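Long-range contact in phosphate-binding protein (PDB 5UB3), which is a periplasmic binding protein of the phosphonate-binding family that probably senses a small anionic ligand and works with a partner diguanylate cyclase: residues F98-S103 against F170-L175. Sequence-based numbering, arbitrary orientation.
Sequences FVRRDS and FVHKHL
Arg100 passes its delta carbon and guanidinium under one face of the His174 imidazole, and this overlap makes up the more exposed side of the contact. CD makes a CH-pi contact, 3.5 Å from the ring centroid. Beyond it the guanidinium lies under the rim of the ring, His174 CE1 standing over its face with the two planes 31° apart. The arginine chain bends about its CG-CD bond (chi3 54°), and with the chain bent there, one edge of the flat group faces Asp102 and NH1 faces the helix end. On the side of its own segment, NE and NH2 grip Asp102 side-on, NE to OD1 and NH2 to OD2, both at 3.1 Å and nearly straight; this salt bridge lies within the type I turn from Arg100 to Ser103 and would help hold the guanidinium in place. At the other end NH1 donates to His172 O (3.0 Å), meeting a lone pair in the carbonyl plane, though the bond is bent to 139° at the hydrogen. NH1 also sits over one face of the His172 ring, 3.3 Å from His172 CD2; that imidazole is anchored by Asp199 through NE2 and stacks on Phe196. Nearer the core the contact becomes apolar. Val171 directs CB at the Phe98 ring, whose CE2 lies 4.0 Å from it, while its CG1, anti to the backbone N, packs against the Val99 backbone. Phe200 of strand 200-205 touches both Phe98 and Val171. The arginine thus joins the end of strand 92-100 to the end of helix 164-172, where His174, with positive phi, is the C-prime residue of a Schellman motif, in a lobe of the periplasmic binding protein fold.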
ATOM      1  N   PHE A  98      16.442   5.543   3.424  1.00 17.39           N
ATOM      2  CA  PHE A  98      17.180   6.141   4.487  1.00 17.47           C
ATOM      3  C   PHE A  98      18.267   5.210   4.999  1.00 18.81           C
ATOM      4  O   PHE A  98      18.175   3.992   4.862  1.00 17.70           O
ATOM      5  CB  PHE A  98      16.239   6.542   5.614  1.00 17.74           C
ATOM      6  CG  PHE A  98      15.599   5.391   6.281  1.00 19.97           C
ATOM      7  CD1 PHE A  98      14.398   4.877   5.787  1.00 20.16           C
ATOM      8  CD2 PHE A  98      16.205   4.773   7.393  1.00 18.81           C
ATOM      9  CE1 PHE A  98      13.811   3.776   6.379  1.00 21.79           C
ATOM     10  CE2 PHE A  98      15.624   3.692   7.991  1.00 19.06           C
ATOM     11  CZ  PHE A  98      14.436   3.178   7.488  1.00 22.98           C
ATOM     12  N   VAL A  99      19.282   5.810   5.579  1.00 20.10           N
ATOM     13  CA  VAL A  99      20.384   5.094   6.224  1.00 22.35           C
ATOM     14  C   VAL A  99      20.731   5.648   7.579  1.00 24.40           C
ATOM     15  O   VAL A  99      20.303   6.748   7.946  1.00 19.28           O
ATOM     16  CB  VAL A  99      21.665   5.227   5.411  1.00 22.78           C
ATOM     17  CG1 VAL A  99      21.441   4.676   4.010  1.00 22.14           C
ATOM     18  CG2 VAL A  99      22.168   6.673   5.377  1.00 24.36           C
ATOM     19  N   ARG A 100      21.588   4.928   8.283  1.00 24.67           N
ATOM     20  CA  ARG A 100      22.228   5.544   9.445  1.00 28.45           C
ATOM     21  C   ARG A 100      23.059   6.746   9.032  1.00 28.58           C
ATOM     22  O   ARG A 100      23.669   6.780   7.967  1.00 22.39           O
ATOM     23  CB  ARG A 100      23.089   4.553  10.196  1.00 28.92           C
ATOM     24  CG  ARG A 100      22.243   3.521  10.924  1.00 26.57           C
ATOM     25  CD  ARG A 100      23.116   2.772  11.897  1.00 32.33           C
ATOM     26  NE  ARG A 100      23.808   3.710  12.788  1.00 32.37           N
ATOM     27  CZ  ARG A 100      23.393   4.107  13.996  1.00 32.27           C
ATOM     28  NH1 ARG A 100      22.263   3.636  14.556  1.00 28.90           N
ATOM     29  NH2 ARG A 100      24.170   4.963  14.680  1.00 31.35           N
ATOM     30  N   ARG A 101      23.041   7.774   9.862  1.00 30.18           N
ATOM     31  CA  ARG A 101      23.744   9.002   9.503  1.00 34.85           C
ATOM     32  C   ARG A 101      25.248   8.693   9.421  1.00 32.50           C
ATOM     33  O   ARG A 101      25.921   9.253   8.604  1.00 26.87           O
ATOM     34  CB  ARG A 101      23.358  10.155  10.451  1.00 40.53           C
ATOM     35  CG  ARG A 101      24.468  11.112  10.876  1.00 54.24           C
ATOM     36  CD  ARG A 101      23.963  12.504  11.297  1.00 57.97           C
ATOM     37  NE  ARG A 101      23.317  13.261  10.206  1.00 65.23           N
ATOM     38  CZ  ARG A 101      23.892  13.664   9.053  1.00 64.48           C
ATOM     39  NH1 ARG A 101      25.167  13.394   8.749  1.00 63.21           N
ATOM     40  NH2 ARG A 101      23.163  14.359   8.169  1.00 64.35           N
ATOM     41  N   ASP A 102      25.744   7.758  10.224  1.00 34.28           N
ATOM     42  CA  ASP A 102      27.166   7.379  10.154  1.00 39.51           C
ATOM     43  C   ASP A 102      27.519   6.410   8.980  1.00 36.42           C
ATOM     44  O   ASP A 102      28.677   6.002   8.822  1.00 32.65           O
ATOM     45  CB  ASP A 102      27.672   6.879  11.527  1.00 37.53           C
ATOM     46  CG  ASP A 102      26.883   5.660  12.073  1.00 41.21           C
ATOM     47  OD1 ASP A 102      26.206   4.943  11.359  1.00 33.60           O
ATOM     48  OD2 ASP A 102      26.937   5.392  13.276  1.00 48.20           O
ATOM     49  N   SER A 103      26.542   6.092   8.123  1.00 29.45           N
ATOM     50  CA  SER A 103      26.750   5.251   6.941  1.00 26.05           C
ATOM     51  C   SER A 103      27.563   6.029   5.932  1.00 25.18           C
ATOM     52  O   SER A 103      27.467   7.228   5.843  1.00 26.68           O
ATOM     53  CB  SER A 103      25.381   4.942   6.263  1.00 28.16           C
ATOM     54  OG  SER A 103      25.527   4.279   5.008  1.00 28.31           O
ATOM     55  N   PHE A 170      15.971  -2.740  11.701  1.00 24.06           N
ATOM     56  CA  PHE A 170      17.139  -3.424  11.113  1.00 23.83           C
ATOM     57  C   PHE A 170      18.187  -2.466  10.661  1.00 20.26           C
ATOM     58  O   PHE A 170      19.351  -2.756  10.759  1.00 21.39           O
ATOM     59  CB  PHE A 170      16.770  -4.319   9.902  1.00 23.20           C
ATOM     60  CG  PHE A 170      16.286  -5.673  10.289  1.00 23.84           C
ATOM     61  CD1 PHE A 170      15.069  -5.837  10.883  1.00 24.35           C
ATOM     62  CD2 PHE A 170      17.048  -6.785  10.024  1.00 25.98           C
ATOM     63  CE1 PHE A 170      14.627  -7.090  11.243  1.00 26.27           C
ATOM     64  CE2 PHE A 170      16.609  -8.046  10.366  1.00 24.78           C
ATOM     65  CZ  PHE A 170      15.401  -8.196  10.978  1.00 27.30           C
ATOM     66  N   VAL A 171      17.781  -1.339  10.111  1.00 20.32           N
ATOM     67  CA  VAL A 171      18.751  -0.328   9.685  1.00 19.52           C
ATOM     68  C   VAL A 171      19.349   0.327  10.928  1.00 21.20           C
ATOM     69  O   VAL A 171      20.572   0.608  10.968  1.00 20.62           O
ATOM     70  CB  VAL A 171      18.163   0.724   8.738  1.00 19.74           C
ATOM     71  CG1 VAL A 171      19.231   1.704   8.278  1.00 20.33           C
ATOM     72  CG2 VAL A 171      17.610   0.021   7.545  1.00 22.43           C
ATOM     73  N   HIS A 172      18.517   0.514  11.960  1.00 20.61           N
ATOM     74  CA  HIS A 172      19.046   1.207  13.111  1.00 23.39           C
ATOM     75  C   HIS A 172      20.106   0.373  13.782  1.00 24.06           C
ATOM     76  O   HIS A 172      21.103   0.924  14.250  1.00 22.18           O
ATOM     77  CB  HIS A 172      17.996   1.589  14.101  1.00 23.49           C
ATOM     78  CG  HIS A 172      18.530   2.530  15.126  1.00 26.61           C
ATOM     79  ND1 HIS A 172      18.787   2.148  16.420  1.00 30.36           N
ATOM     80  CD2 HIS A 172      18.959   3.805  15.019  1.00 28.50           C
ATOM     81  CE1 HIS A 172      19.298   3.162  17.085  1.00 30.63           C
ATOM     82  NE2 HIS A 172      19.426   4.177  16.255  1.00 30.28           N
ATOM     83  N   LYS A 173      19.889  -0.954  13.770  1.00 23.34           N
ATOM     84  CA  LYS A 173      20.703  -1.869  14.509  1.00 25.26           C
ATOM     85  C   LYS A 173      21.880  -2.372  13.697  1.00 24.75           C
ATOM     86  O   LYS A 173      22.534  -3.308  14.158  1.00 24.84           O
ATOM     87  CB  LYS A 173      19.848  -3.001  15.095  1.00 24.75           C
ATOM     88  CG  LYS A 173      18.840  -2.458  16.092  1.00 26.09           C
ATOM     89  CD  LYS A 173      17.946  -3.530  16.639  1.00 24.89           C
ATOM     90  CE  LYS A 173      16.612  -2.996  17.169  1.00 25.70           C
ATOM     91  NZ  LYS A 173      16.912  -2.193  18.364  1.00 27.88           N
ATOM     92  N   HIS A 174      22.216  -1.716  12.567  1.00 25.99           N
ATOM     93  CA  HIS A 174      23.336  -2.077  11.690  1.00 26.68           C
ATOM     94  C   HIS A 174      23.176  -3.476  11.049  1.00 27.15           C
ATOM     95  O   HIS A 174      24.152  -4.098  10.671  1.00 26.80           O
ATOM     96  CB  HIS A 174      24.708  -1.989  12.406  1.00 28.26           C
ATOM     97  CG  HIS A 174      25.118  -0.603  12.772  1.00 31.17           C
ATOM     98  ND1 HIS A 174      24.805  -0.028  13.990  1.00 33.81           N
ATOM     99  CD2 HIS A 174      25.841   0.317  12.093  1.00 32.90           C
ATOM    100  CE1 HIS A 174      25.308   1.190  14.039  1.00 34.06           C
ATOM    101  NE2 HIS A 174      25.930   1.430  12.894  1.00 37.18           N
ATOM    102  N   LEU A 175      21.957  -3.978  10.926  1.00 24.97           N
ATOM    103  CA  LEU A 175      21.788  -5.295  10.314  1.00 23.55           C
ATOM    104  C   LEU A 175      21.692  -5.133   8.828  1.00 23.25           C
ATOM    105  O   LEU A 175      22.112  -5.997   8.128  1.00 20.17           O
ATOM    106  CB  LEU A 175      20.554  -5.962  10.834  1.00 24.28           C
ATOM    107  CG  LEU A 175      20.650  -6.192  12.343  1.00 28.83           C
ATOM    108  CD1 LEU A 175      19.262  -6.470  12.895  1.00 28.92           C
ATOM    109  CD2 LEU A 175      21.616  -7.317  12.697  1.00 28.96           C
TER